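Hypothetical bacterial 6-phosphogluconolactonase (PDB 3SCY) probably hydrolyses 6-phosphogluconolactone, the step that yields 6-phosphogluconate, and is built as a seven-bladed beta-propeller lactonase. Local coordinates at residues E247-T255 with F287-K298. Sequence-based numbering, arbitrary orientation.
Sequences EIQTVAADT and FKVDETNGTLTK
Q249 shows how one side-chain amide can engage a strand edge much as a neighbouring strand would, by meeting both the N-H and the C=O of the same residue, L296. The backbone N of L296 reaches Q249 OE1 at 2.6 Å, with an N-H...O angle of 162°, while Q249 NE2 gives its bond to L296 O at 2.9 Å. Both carbonyl oxygens are used in plane, on a lone pair, and the paired bonds fix the rotation of the amide. With CG anti to the backbone N (chi1 -160°) and the chain extended beyond it, the amide spans the gap between segments 247-252 and 296-298, which run nearly parallel, 14° apart, yet share no backbone ladder. They belong to the outermost strands of consecutive blades of the propeller: 244-252 closes one four-stranded antiparallel sheet, 296-303 the next, and the contact is a seam between blades near their outer rims. In a classic beta bulge, the backbones of I248 and Q249 both pair with A237 on strand 234-241 of the first blade.

Packing is tight beside the amide. V251 CG2 lies 3.5 Å from F287 CE2, approaching the ring obliquely, and also touches L296 CD1. The ring's in-plane edge meets A252 O, and K298 CG lies over one face, offset toward the rim. At the turn, I248 CD1 lies near G294 and T295 CG2, and G294 O is held by Y226 OH from the first blade.

Toward the exposed end the contact thins to the long arm of K298, bent at chi3, whose NZ bonds A252 O at 3.0 Å from a position tilted off the carbonyl plane. Beyond it, the methyl CG2 of T255, a solvent-exposed residue, and K298 NZ meet tip to tip at 3.5 Å.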
loop_
_atom_site.group_PDB
_atom_site.type_symbol
_atom_site.label_atom_id
_atom_site.label_comp_id
_atom_site.label_asym_id
_atom_site.label_seq_id
_atom_site.Cartn_x
_atom_site.Cartn_y
_atom_site.Cartn_z
ATOM N N GLU A 247 -14.781 12.490 9.233
ATOM C CA GLU A 247 -14.075 11.930 10.377
ATOM C C GLU A 247 -15.060 11.526 11.493
ATOM O O GLU A 247 -15.902 12.338 11.895
ATOM C CB GLU A 247 -13.032 12.947 10.881
ATOM C CG GLU A 247 -12.145 12.462 12.016
ATOM C CD GLU A 247 -10.922 13.314 12.302
ATOM O OE1 GLU A 247 -10.408 13.973 11.367
ATOM O OE2 GLU A 247 -10.435 13.263 13.456
ATOM N N ILE A 248 -14.960 10.271 11.984
ATOM C CA ILE A 248 -15.836 9.794 13.069
ATOM C C ILE A 248 -15.052 9.460 14.336
ATOM O O ILE A 248 -15.644 9.445 15.417
ATOM C CB ILE A 248 -16.745 8.604 12.676
ATOM C CG1 ILE A 248 -15.912 7.400 12.157
ATOM C CG2 ILE A 248 -17.805 9.065 11.636
ATOM C CD1 ILE A 248 -16.674 6.105 11.825
ATOM N N GLN A 249 -13.744 9.186 14.210
ATOM C CA GLN A 249 -12.913 8.786 15.331
ATOM C C GLN A 249 -11.443 8.891 15.021
ATOM O O GLN A 249 -11.031 8.642 13.877
ATOM C CB GLN A 249 -13.236 7.328 15.692
ATOM C CG GLN A 249 -12.818 6.903 17.103
ATOM C CD GLN A 249 -12.931 5.418 17.297
ATOM O OE1 GLN A 249 -13.054 4.648 16.347
ATOM N NE2 GLN A 249 -12.862 4.973 18.541
ATOM N N THR A 250 -10.635 9.205 16.059
ATOM C CA THR A 250 -9.171 9.159 16.021
ATOM C C THR A 250 -8.745 8.255 17.177
ATOM O O THR A 250 -9.171 8.492 18.312
ATOM C CB THR A 250 -8.516 10.551 16.116
ATOM O OG1 THR A 250 -8.861 11.340 14.986
ATOM C CG2 THR A 250 -6.990 10.474 16.210
ATOM N N VAL A 251 -7.906 7.233 16.902
ATOM C CA VAL A 251 -7.374 6.318 17.921
ATOM C C VAL A 251 -5.857 6.270 17.802
ATOM O O VAL A 251 -5.307 6.553 16.751
ATOM C CB VAL A 251 -7.977 4.887 17.889
ATOM C CG1 VAL A 251 -9.476 4.906 18.162
ATOM C CG2 VAL A 251 -7.681 4.174 16.567
ATOM N N ALA A 252 -5.181 5.896 18.885
ATOM C CA ALA A 252 -3.746 5.786 18.892
ATOM C C ALA A 252 -3.312 4.398 18.486
ATOM O O ALA A 252 -3.649 3.426 19.161
ATOM C CB ALA A 252 -3.217 6.098 20.289
ATOM N N ALA A 253 -2.528 4.296 17.401
ATOM C CA ALA A 253 -1.927 3.017 17.001
ATOM C C ALA A 253 -0.621 2.887 17.746
ATOM O O ALA A 253 -0.296 1.831 18.273
ATOM C CB ALA A 253 -1.691 2.994 15.496
ATOM N N ASP A 254 0.129 3.995 17.804
ATOM C CA ASP A 254 1.416 4.097 18.496
ATOM C C ASP A 254 1.189 4.769 19.838
ATOM O O ASP A 254 0.566 5.834 19.901
ATOM C CB ASP A 254 2.411 4.899 17.628
ATOM C CG ASP A 254 3.672 5.417 18.312
ATOM O OD1 ASP A 254 4.220 4.697 19.179
ATOM O OD2 ASP A 254 4.143 6.515 17.933
ATOM N N THR A 255 1.713 4.169 20.906
ATOM C CA THR A 255 1.523 4.765 22.237
ATOM C C THR A 255 2.867 5.142 22.880
ATOM O O THR A 255 2.888 5.472 24.074
ATOM C CB THR A 255 0.718 3.803 23.124
ATOM O OG1 THR A 255 1.494 2.619 23.342
ATOM C CG2 THR A 255 -0.668 3.476 22.542
ATOM N N PHE A 287 -7.243 -3.713 16.419
ATOM C CA PHE A 287 -8.501 -3.061 16.796
ATOM C C PHE A 287 -9.693 -3.861 16.369
ATOM O O PHE A 287 -9.712 -4.437 15.272
ATOM C CB PHE A 287 -8.623 -1.674 16.169
ATOM C CG PHE A 287 -7.519 -0.713 16.521
ATOM C CD1 PHE A 287 -6.342 -0.685 15.785
ATOM C CD2 PHE A 287 -7.672 0.196 17.564
ATOM C CE1 PHE A 287 -5.322 0.220 16.101
ATOM C CE2 PHE A 287 -6.662 1.115 17.862
ATOM C CZ PHE A 287 -5.503 1.137 17.113
ATOM N N LYS A 288 -10.708 -3.874 17.227
ATOM C CA LYS A 288 -11.997 -4.488 16.916
ATOM C C LYS A 288 -12.847 -3.436 16.262
ATOM O O LYS A 288 -12.895 -2.313 16.755
ATOM C CB LYS A 288 -12.679 -5.007 18.196
ATOM C CG LYS A 288 -13.970 -5.748 17.929
ATOM C CD LYS A 288 -14.601 -6.320 19.230
ATOM C CE LYS A 288 -15.188 -7.693 18.985
ATOM N NZ LYS A 288 -16.190 -7.699 17.880
ATOM N N VAL A 289 -13.467 -3.760 15.120
ATOM C CA VAL A 289 -14.311 -2.833 14.397
ATOM C C VAL A 289 -15.757 -3.045 14.815
ATOM O O VAL A 289 -16.247 -4.176 14.796
ATOM C CB VAL A 289 -14.139 -3.027 12.868
ATOM C CG1 VAL A 289 -15.057 -2.083 12.087
ATOM C CG2 VAL A 289 -12.678 -2.822 12.447
ATOM N N ASP A 290 -16.451 -1.952 15.139
ATOM C CA ASP A 290 -17.889 -2.014 15.388
ATOM C C ASP A 290 -18.501 -1.976 13.987
ATOM O O ASP A 290 -18.337 -0.977 13.281
ATOM C CB ASP A 290 -18.338 -0.858 16.290
ATOM C CG ASP A 290 -19.826 -0.875 16.624
ATOM O OD1 ASP A 290 -20.641 -0.608 15.720
ATOM O OD2 ASP A 290 -20.167 -1.124 17.795
ATOM N N GLU A 291 -19.063 -3.108 13.533
ATOM C CA GLU A 291 -19.584 -3.284 12.168
ATOM C C GLU A 291 -20.665 -2.269 11.768
ATOM O O GLU A 291 -20.815 -2.003 10.571
ATOM C CB GLU A 291 -20.134 -4.709 11.980
ATOM N N THR A 292 -21.382 -1.682 12.729
ATOM C CA THR A 292 -22.448 -0.743 12.387
ATOM C C THR A 292 -21.957 0.705 12.284
ATOM O O THR A 292 -22.265 1.372 11.290
ATOM C CB THR A 292 -23.628 -0.852 13.371
ATOM O OG1 THR A 292 -23.187 -0.587 14.705
ATOM C CG2 THR A 292 -24.292 -2.213 13.324
ATOM N N ASN A 293 -21.198 1.180 13.283
ATOM C CA ASN A 293 -20.775 2.577 13.236
ATOM C C ASN A 293 -19.326 2.752 12.759
ATOM O O ASN A 293 -18.884 3.895 12.629
ATOM C CB ASN A 293 -21.006 3.282 14.579
ATOM C CG ASN A 293 -20.381 2.599 15.760
ATOM O OD1 ASN A 293 -19.254 2.123 15.695
ATOM N ND2 ASN A 293 -21.100 2.544 16.871
ATOM N N GLY A 294 -18.640 1.652 12.445
ATOM C CA GLY A 294 -17.280 1.671 11.882
ATOM C C GLY A 294 -16.171 2.123 12.820
ATOM O O GLY A 294 -15.010 2.227 12.409
ATOM N N THR A 295 -16.488 2.357 14.095
ATOM C CA THR A 295 -15.511 2.829 15.084
ATOM C C THR A 295 -14.626 1.691 15.583
ATOM O O THR A 295 -14.948 0.507 15.406
ATOM C CB THR A 295 -16.227 3.547 16.241
ATOM O OG1 THR A 295 -17.185 2.664 16.812
ATOM C CG2 THR A 295 -16.899 4.847 15.792
ATOM N N LEU A 296 -13.528 2.065 16.246
ATOM C CA LEU A 296 -12.488 1.127 16.659
ATOM C C LEU A 296 -12.243 1.121 18.156
ATOM O O LEU A 296 -12.242 2.176 18.796
ATOM C CB LEU A 296 -11.153 1.493 15.981
ATOM C CG LEU A 296 -11.166 1.620 14.447
ATOM C CD1 LEU A 296 -9.879 2.164 13.945
ATOM C CD2 LEU A 296 -11.453 0.271 13.772
ATOM N N THR A 297 -11.939 -0.064 18.681
ATOM C CA THR A 297 -11.523 -0.232 20.073
ATOM C C THR A 297 -10.290 -1.172 20.040
ATOM O O THR A 297 -10.370 -2.269 19.459
ATOM C CB THR A 297 -12.686 -0.670 20.981
ATOM O OG1 THR A 297 -13.272 -1.888 20.526
ATOM C CG2 THR A 297 -13.782 0.385 21.098
ATOM N N LYS A 298 -9.147 -0.735 20.633
ATOM C CA LYS A 298 -7.936 -1.566 20.630
ATOM C C LYS A 298 -8.162 -2.814 21.457
ATOM O O LYS A 298 -8.779 -2.754 22.529
ATOM C CB LYS A 298 -6.709 -0.797 21.128
ATOM C CG LYS A 298 -5.397 -1.475 20.704
ATOM C CD LYS A 298 -4.142 -0.760 21.117
ATOM C CE LYS A 298 -3.861 0.479 20.326
ATOM N NZ LYS A 298 -2.643 1.172 20.840
#